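Local coordinates for protein carbohydrate kinase, FGGY (Novosphingobium aromaticivorans, PDB 3H6E) that probably transfers a phosphate from ATP to a sugar or related polyol, acting as an FGGY-type carbohydrate kinase, at residues 44-49 and 96-101; 81-86 and 142-147. All coordinates share one frame; numbering follows the deposited sequence.

Contact 1 (44-49 and 96-101); sequences GIRRLD and YEQSIP
Arg46 and Gln98 meet where the second strand of a short β-hairpin, 40-41 with 46-47, runs against the irregular loop leading to helix 102-109. Arg46 N donates to Gln98 OE1 at 3.1 Å with an N-H···O angle of 177°. That bond is nearly straight at the hydrogen, yet the donor stands above the carbonyl plane, 46° out of it. The chain of Gln98 leaves with CG anti to the backbone N and then bends at chi2 (61°), which carries the amide up to the hairpin. The amide nitrogen turns back on its own loop, Gln98 NE2 donating to Ser99 O at 2.8 Å, and the two bonds together probably set the rotation of the amide. Gly44 O lies 3.4 Å from Gln98 OE1, but both are acceptors and no bond forms. Replacing Gln98 by an alanine would probably leave Arg46 N without this acceptor and open a gap beside Ile45, whose CG2 packs 4.3 Å from Gln98 CG.

The Arg46 chain, bent at chi2 and chi3, lays its guanidinium over the loop: one face looks onto Glu97 O and Gln98 N, and NH2 comes within 3.5 Å of Glu97 CB. With NH2 4.5 Å from Glu97 OE2, the opposite charges are likely to attract without making a salt bridge. Farther out, Trp135 of helix 129-139 packs against Ile45. Asp95 ties the two sides together, its backbone hydrogen-bonded to that of Arg46 and its OD1 to Glu97 N.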
ATOM      1  N   GLY A  44       0.420 -26.938  -8.144  1.00 58.44           N
ATOM      2  CA  GLY A  44       1.368 -26.121  -8.874  1.00 55.99           C
ATOM      3  C   GLY A  44       0.836 -24.712  -8.731  1.00 53.82           C
ATOM      4  O   GLY A  44       1.422 -23.744  -9.214  1.00 52.84           O
ATOM      5  N   ILE A  45      -0.300 -24.621  -8.044  1.00 54.19           N
ATOM      6  CA  ILE A  45      -0.975 -23.359  -7.773  1.00 49.98           C
ATOM      7  C   ILE A  45      -0.593 -22.824  -6.395  1.00 48.61           C
ATOM      8  O   ILE A  45      -0.909 -23.435  -5.374  1.00 48.43           O
ATOM      9  CB  ILE A  45      -2.502 -23.535  -7.826  1.00 48.13           C
ATOM     10  CG1 ILE A  45      -2.937 -24.001  -9.215  1.00 49.44           C
ATOM     11  CG2 ILE A  45      -3.206 -22.244  -7.449  1.00 45.29           C
ATOM     12  CD1 ILE A  45      -4.435 -23.930  -9.438  1.00 46.51           C
ATOM     13  N   ARG A  46       0.087 -21.682  -6.370  1.00 45.61           N
ATOM     14  CA  ARG A  46       0.506 -21.068  -5.113  1.00 43.55           C
ATOM     15  C   ARG A  46      -0.673 -20.436  -4.378  1.00 42.59           C
ATOM     16  O   ARG A  46      -1.499 -19.750  -4.979  1.00 38.76           O
ATOM     17  CB  ARG A  46       1.616 -20.042  -5.357  1.00 42.72           C
ATOM     18  CG  ARG A  46       3.012 -20.647  -5.351  1.00 46.82           C
ATOM     19  CD  ARG A  46       3.857 -20.138  -6.511  1.00 45.54           C
ATOM     20  NE  ARG A  46       4.239 -18.737  -6.365  1.00 44.05           N
ATOM     21  CZ  ARG A  46       4.719 -17.992  -7.357  1.00 42.85           C
ATOM     22  NH1 ARG A  46       4.868 -18.512  -8.569  1.00 41.55           N
ATOM     23  NH2 ARG A  46       5.047 -16.726  -7.142  1.00 39.98           N
ATOM     24  N   ARG A  47      -0.741 -20.677  -3.073  1.00 43.19           N
ATOM     25  CA  ARG A  47      -1.873 -20.239  -2.268  1.00 42.19           C
ATOM     26  C   ARG A  47      -1.424 -19.514  -1.010  1.00 41.45           C
ATOM     27  O   ARG A  47      -0.341 -19.774  -0.485  1.00 42.35           O
ATOM     28  CB  ARG A  47      -2.731 -21.443  -1.868  1.00 42.22           C
ATOM     29  CG  ARG A  47      -2.971 -22.440  -2.991  1.00 43.45           C
ATOM     30  CD  ARG A  47      -3.985 -21.918  -3.983  1.00 40.99           C
ATOM     31  NE  ARG A  47      -5.343 -22.323  -3.637  1.00 42.93           N
ATOM     32  CZ  ARG A  47      -6.096 -23.122  -4.388  1.00 44.83           C
ATOM     33  NH1 ARG A  47      -5.628 -23.591  -5.535  1.00 46.33           N
ATOM     34  NH2 ARG A  47      -7.322 -23.442  -4.003  1.00 40.74           N
ATOM     35  N   LEU A  48      -2.260 -18.595  -0.535  1.00 39.50           N
ATOM     36  CA  LEU A  48      -2.113 -18.061   0.811  1.00 40.45           C
ATOM     37  C   LEU A  48      -2.436 -19.192   1.778  1.00 43.41           C
ATOM     38  O   LEU A  48      -3.437 -19.891   1.610  1.00 41.93           O
ATOM     39  CB  LEU A  48      -3.069 -16.889   1.032  1.00 40.26           C
ATOM     40  CG  LEU A  48      -2.566 -15.480   0.708  1.00 37.91           C
ATOM     41  CD1 LEU A  48      -1.494 -15.502  -0.369  1.00 38.21           C
ATOM     42  CD2 LEU A  48      -3.732 -14.585   0.306  1.00 32.00           C
ATOM     43  N   ASP A  49      -1.587 -19.389   2.777  1.00 43.82           N
ATOM     44  CA  ASP A  49      -1.770 -20.503   3.699  1.00 44.36           C
ATOM     45  C   ASP A  49      -2.744 -20.143   4.810  1.00 44.89           C
ATOM     46  O   ASP A  49      -2.337 -19.871   5.938  1.00 47.05           O
ATOM     47  CB  ASP A  49      -0.431 -20.944   4.289  1.00 48.28           C
ATOM     48  CG  ASP A  49      -0.492 -22.332   4.894  1.00 51.01           C
ATOM     49  OD1 ASP A  49      -1.616 -22.840   5.108  1.00 49.46           O
ATOM     50  OD2 ASP A  49       0.584 -22.915   5.151  1.00 51.78           O
ATOM     51  N   TYR A  96      -1.437 -13.995  -5.010  1.00 32.12           N
ATOM     52  CA  TYR A  96      -1.603 -13.074  -6.131  1.00 31.86           C
ATOM     53  C   TYR A  96      -0.405 -13.097  -7.077  1.00 30.51           C
ATOM     54  O   TYR A  96      -0.487 -12.621  -8.207  1.00 27.32           O
ATOM     55  CB  TYR A  96      -1.975 -11.648  -5.687  1.00 29.22           C
ATOM     56  CG  TYR A  96      -0.905 -10.849  -4.962  1.00 29.66           C
ATOM     57  CD1 TYR A  96       0.302 -10.534  -5.577  1.00 31.54           C
ATOM     58  CD2 TYR A  96      -1.132 -10.358  -3.680  1.00 29.65           C
ATOM     59  CE1 TYR A  96       1.268  -9.786  -4.918  1.00 32.26           C
ATOM     60  CE2 TYR A  96      -0.176  -9.610  -3.017  1.00 32.71           C
ATOM     61  CZ  TYR A  96       1.022  -9.325  -3.639  1.00 33.34           C
ATOM     62  OH  TYR A  96       1.973  -8.578  -2.976  1.00 33.50           O
ATOM     63  N   GLU A  97       0.699 -13.676  -6.617  1.00 32.16           N
ATOM     64  CA  GLU A  97       1.875 -13.830  -7.464  1.00 33.85           C
ATOM     65  C   GLU A  97       1.785 -15.087  -8.325  1.00 34.10           C
ATOM     66  O   GLU A  97       2.613 -15.296  -9.213  1.00 33.59           O
ATOM     67  CB  GLU A  97       3.163 -13.839  -6.635  1.00 34.43           C
ATOM     68  CG  GLU A  97       3.428 -12.539  -5.898  1.00 37.06           C
ATOM     69  CD  GLU A  97       4.908 -12.271  -5.697  1.00 42.23           C
ATOM     70  OE1 GLU A  97       5.328 -12.088  -4.534  1.00 43.02           O
ATOM     71  OE2 GLU A  97       5.649 -12.240  -6.704  1.00 41.98           O
ATOM     72  N   GLN A  98       0.780 -15.920  -8.065  1.00 33.80           N
ATOM     73  CA  GLN A  98       0.554 -17.104  -8.890  1.00 34.72           C
ATOM     74  C   GLN A  98       0.208 -16.709 -10.316  1.00 33.02           C
ATOM     75  O   GLN A  98      -0.668 -15.875 -10.549  1.00 31.05           O
ATOM     76  CB  GLN A  98      -0.553 -17.992  -8.318  1.00 35.84           C
ATOM     77  CG  GLN A  98      -1.098 -19.019  -9.318  1.00 36.48           C
ATOM     78  CD  GLN A  98      -0.038 -19.999  -9.807  1.00 38.52           C
ATOM     79  OE1 GLN A  98       0.857 -20.391  -9.058  1.00 41.16           O
ATOM     80  NE2 GLN A  98      -0.142 -20.401 -11.068  1.00 36.57           N
ATOM     81  N   SER A  99       0.906 -17.319 -11.265  1.00 33.38           N
ATOM     82  CA  SER A  99       0.674 -17.072 -12.679  1.00 32.73           C
ATOM     83  C   SER A  99      -0.747 -17.456 -13.083  1.00 32.97           C
ATOM     84  O   SER A  99      -1.358 -18.344 -12.490  1.00 32.61           O
ATOM     85  CB  SER A  99       1.679 -17.861 -13.514  1.00 32.08           C
ATOM     86  OG  SER A  99       1.494 -17.616 -14.892  1.00 36.56           O
ATOM     87  N   ILE A 100      -1.270 -16.774 -14.094  1.00 31.90           N
ATOM     88  CA  ILE A 100      -2.562 -17.129 -14.660  1.00 32.81           C
ATOM     89  C   ILE A 100      -2.363 -17.466 -16.134  1.00 31.84           C
ATOM     90  O   ILE A 100      -1.660 -16.748 -16.845  1.00 32.71           O
ATOM     91  CB  ILE A 100      -3.599 -15.992 -14.494  1.00 31.17           C
ATOM     92  CG1 ILE A 100      -3.735 -15.608 -13.012  1.00 31.87           C
ATOM     93  CG2 ILE A 100      -4.944 -16.404 -15.069  1.00 29.21           C
ATOM     94  CD1 ILE A 100      -4.991 -14.817 -12.673  1.00 25.55           C
ATOM     95  N   PRO A 101      -2.961 -18.573 -16.590  1.00 32.28           N
ATOM     96  CA  PRO A 101      -2.812 -19.024 -17.978  1.00 31.86           C
ATOM     97  C   PRO A 101      -3.110 -17.935 -19.002  1.00 31.85           C
ATOM     98  O   PRO A 101      -4.074 -17.180 -18.866  1.00 32.28           O
ATOM     99  CB  PRO A 101      -3.830 -20.161 -18.085  1.00 31.39           C
ATOM    100  CG  PRO A 101      -3.894 -20.715 -16.708  1.00 34.18           C
ATOM    101  CD  PRO A 101      -3.749 -19.524 -15.786  1.00 33.93           C
TER

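Contact 2 (81-86 and 142-147); sequences IAALTD and DVMANA
Leu84 O, a carbonyl oxygen of strand 81-85, receives a CA-H···O contact from Ala147: CA lies 3.5 Å away, with an angle of 145° at the hydrogen. The contact belongs to the start of antiparallel pairing, for the backbone of Leu84 is hydrogen-bonded to that of Thr148 and strand 148-151 continues along strand 81-85 from there. The closest CA pair, Thr85 and Ala147 at 5.0 Å, agrees with this placement. No conventional hydrogen bond links 81-86 to 142-147, so the remaining evidence is of packing.

Two small methyls meet beside the backbone, Ala83 CB and Ala147 CB, 4.0 Å apart. Met144, modelled as selenomethionine, joins them from the helix: its CB points away from the strand, but the chain bends at every torsion and delivers CE to 4.2 Å from Ala83 CB. Leu149 of strand 148-151 touches both Ala83 and Met144, and Asp137 of helix 129-139 also lies against Met144.

Toward the C-terminal end of the strand, Thr85 and Val143 approach with their side chains at about a right angle. Val143 CG1, anti to its own backbone nitrogen (chi1 172°), comes up to Thr85 OG1 at 3.2 Å, a close methyl-to-oxygen approach. The methyl branch of Thr85 takes the other neighbour, with CG2 4.3 Å from Asn146 CB. Ala90 touches both Thr85 and Val143. Asn146 N donates to Asp142 O at 3.2 Å, closing the last helical turn before the chain leaves for strand 148-151. The chemistry across the contact is therefore chiefly apolar, implying that the helix end is held against the strand mainly by methyl packing and one CA-H···O contact, while directional bonding is taken up by the strand that follows it.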
ATOM      1  N   ILE A  81      -8.455 -12.710  -2.097  1.00 23.79           N
ATOM      2  CA  ILE A  81      -9.890 -12.938  -2.041  1.00 24.02           C
ATOM      3  C   ILE A  81     -10.184 -14.338  -1.513  1.00 25.81           C
ATOM      4  O   ILE A  81      -9.484 -15.294  -1.836  1.00 25.57           O
ATOM      5  CB  ILE A  81     -10.542 -12.746  -3.423  1.00 23.34           C
ATOM      6  CG1 ILE A  81     -12.069 -12.783  -3.307  1.00 23.11           C
ATOM      7  CG2 ILE A  81     -10.031 -13.790  -4.402  1.00 23.29           C
ATOM      8  CD1 ILE A  81     -12.648 -11.614  -2.552  1.00 23.25           C
ATOM      9  N   ALA A  82     -11.216 -14.450  -0.684  1.00 28.00           N
ATOM     10  CA  ALA A  82     -11.556 -15.725  -0.070  1.00 27.50           C
ATOM     11  C   ALA A  82     -12.995 -16.113  -0.376  1.00 27.78           C
ATOM     12  O   ALA A  82     -13.873 -15.251  -0.476  1.00 27.99           O
ATOM     13  CB  ALA A  82     -11.321 -15.668   1.433  1.00 28.28           C
ATOM     14  N   ALA A  83     -13.229 -17.413  -0.524  1.00 28.08           N
ATOM     15  CA  ALA A  83     -14.556 -17.929  -0.839  1.00 29.10           C
ATOM     16  C   ALA A  83     -15.038 -18.902   0.233  1.00 30.82           C
ATOM     17  O   ALA A  83     -14.297 -19.783   0.669  1.00 31.30           O
ATOM     18  CB  ALA A  83     -14.555 -18.599  -2.209  1.00 27.26           C
ATOM     19  N   LEU A  84     -16.284 -18.730   0.658  1.00 31.67           N
ATOM     20  CA  LEU A  84     -16.878 -19.608   1.656  1.00 33.43           C
ATOM     21  C   LEU A  84     -18.036 -20.382   1.044  1.00 32.25           C
ATOM     22  O   LEU A  84     -19.014 -19.788   0.595  1.00 31.19           O
ATOM     23  CB  LEU A  84     -17.382 -18.800   2.853  1.00 33.94           C
ATOM     24  CG  LEU A  84     -16.448 -17.740   3.434  1.00 31.27           C
ATOM     25  CD1 LEU A  84     -17.131 -17.005   4.574  1.00 30.36           C
ATOM     26  CD2 LEU A  84     -15.138 -18.364   3.895  1.00 31.85           C
ATOM     27  N   THR A  85     -17.918 -21.706   1.019  1.00 34.17           N
ATOM     28  CA  THR A  85     -19.004 -22.562   0.556  1.00 35.60           C
ATOM     29  C   THR A  85     -19.671 -23.225   1.753  1.00 36.96           C
ATOM     30  O   THR A  85     -19.009 -23.885   2.559  1.00 36.33           O
ATOM     31  CB  THR A  85     -18.513 -23.640  -0.427  1.00 35.63           C
ATOM     32  OG1 THR A  85     -17.614 -23.056  -1.376  1.00 35.54           O
ATOM     33  CG2 THR A  85     -19.690 -24.255  -1.173  1.00 38.20           C
ATOM     34  N   ASP A  86     -20.982 -23.035   1.869  1.00 37.09           N
ATOM     35  CA  ASP A  86     -21.741 -23.549   3.007  1.00 39.26           C
ATOM     36  C   ASP A  86     -21.131 -23.142   4.350  1.00 39.92           C
ATOM     37  O   ASP A  86     -21.022 -23.956   5.268  1.00 42.13           O
ATOM     38  CB  ASP A  86     -21.894 -25.071   2.923  1.00 38.65           C
ATOM     39  CG  ASP A  86     -22.983 -25.492   1.959  1.00 42.88           C
ATOM     40  OD1 ASP A  86     -24.000 -24.771   1.855  1.00 43.84           O
ATOM     41  OD2 ASP A  86     -22.824 -26.543   1.303  1.00 46.18           O
ATOM     42  N   ASP A 142     -18.919 -24.458 -10.065  1.00 40.17           N
ATOM     43  CA  ASP A 142     -20.031 -24.619  -9.133  1.00 40.80           C
ATOM     44  C   ASP A 142     -19.726 -23.994  -7.778  1.00 38.96           C
ATOM     45  O   ASP A 142     -20.537 -23.247  -7.226  1.00 38.02           O
ATOM     46  CB  ASP A 142     -20.379 -26.101  -8.966  1.00 44.40           C
ATOM     47  CG  ASP A 142     -20.703 -26.776 -10.289  1.00 44.71           C
ATOM     48  OD1 ASP A 142     -20.723 -28.026 -10.333  1.00 48.94           O
ATOM     49  OD2 ASP A 142     -20.935 -26.059 -11.287  1.00 43.68           O
ATOM     50  N   VAL A 143     -18.550 -24.303  -7.247  1.00 38.24           N
ATOM     51  CA  VAL A 143     -18.138 -23.788  -5.946  1.00 38.73           C
ATOM     52  C   VAL A 143     -18.113 -22.257  -5.906  1.00 38.31           C
ATOM     53  O   VAL A 143     -18.304 -21.659  -4.847  1.00 38.62           O
ATOM     54  CB  VAL A 143     -16.766 -24.359  -5.522  1.00 39.36           C
ATOM     55  CG1 VAL A 143     -16.253 -23.663  -4.262  1.00 37.42           C
ATOM     56  CG2 VAL A 143     -16.866 -25.865  -5.308  1.00 36.43           C
HETATM   57  N   MSE A 144     -17.885 -21.625  -7.055  1.00 37.12           N
HETATM   58  CA  MSE A 144     -17.866 -20.165  -7.122  1.00 37.21           C
HETATM   59  C   MSE A 144     -19.274 -19.565  -7.121  1.00 39.41           C
HETATM   60  O   MSE A 144     -19.488 -18.468  -6.600  1.00 38.64           O
HETATM   61  CB  MSE A 144     -17.094 -19.671  -8.348  1.00 34.55           C
HETATM   62  CG  MSE A 144     -15.606 -19.957  -8.309  1.00 35.52           C
HETATM   63 SE   MSE A 144     -14.821 -19.684  -6.543  1.00 54.03          SE
HETATM   64  CE  MSE A 144     -15.137 -17.768  -6.322  1.00 36.12           C
ATOM     65  N   ALA A 145     -20.227 -20.284  -7.703  1.00 37.95           N
ATOM     66  CA  ALA A 145     -21.603 -19.798  -7.787  1.00 39.20           C
ATOM     67  C   ALA A 145     -22.345 -19.922  -6.453  1.00 39.05           C
ATOM     68  O   ALA A 145     -23.305 -19.198  -6.199  1.00 40.53           O
ATOM     69  CB  ALA A 145     -22.355 -20.529  -8.886  1.00 36.27           C
ATOM     70  N   ASN A 146     -21.895 -20.846  -5.611  1.00 39.33           N
ATOM     71  CA  ASN A 146     -22.485 -21.041  -4.291  1.00 38.87           C
ATOM     72  C   ASN A 146     -21.708 -20.262  -3.244  1.00 39.56           C
ATOM     73  O   ASN A 146     -22.028 -20.296  -2.053  1.00 38.89           O
ATOM     74  CB  ASN A 146     -22.472 -22.524  -3.918  1.00 39.96           C
ATOM     75  CG  ASN A 146     -23.227 -23.387  -4.915  1.00 47.34           C
ATOM     76  OD1 ASN A 146     -22.930 -24.574  -5.080  1.00 47.03           O
ATOM     77  ND2 ASN A 146     -24.208 -22.791  -5.590  1.00 44.92           N
ATOM     78  N   ALA A 147     -20.677 -19.558  -3.696  1.00 38.15           N
ATOM     79  CA  ALA A 147     -19.715 -18.964  -2.782  1.00 34.54           C
ATOM     80  C   ALA A 147     -20.131 -17.595  -2.265  1.00 31.33           C
ATOM     81  O   ALA A 147     -20.771 -16.818  -2.968  1.00 31.02           O
ATOM     82  CB  ALA A 147     -18.348 -18.880  -3.445  1.00 33.77           C
TER

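The two contacts interleave along the chain, in the order 44-49, 81-86, 96-101, 142-147, so each closes a loop that overlaps the other's. Their centres are 18 Å apart and their nearest atoms about 6 Å, without touching. Helix 129-139 is common ground: side chains of both contacts rest on it, and Tyr96 and Ile81 both touch Gln132. Contact 1 includes one strand of the small hairpin, whereas contact 2 sets the end of helix 141-145 on strand 81-85, the middle strand of the antiparallel sheet 88-89, 81-85, 148-151. Together they join peripheral elements in the N-terminal half of an actin-like ATPase fold, outside its six-stranded mixed sheet.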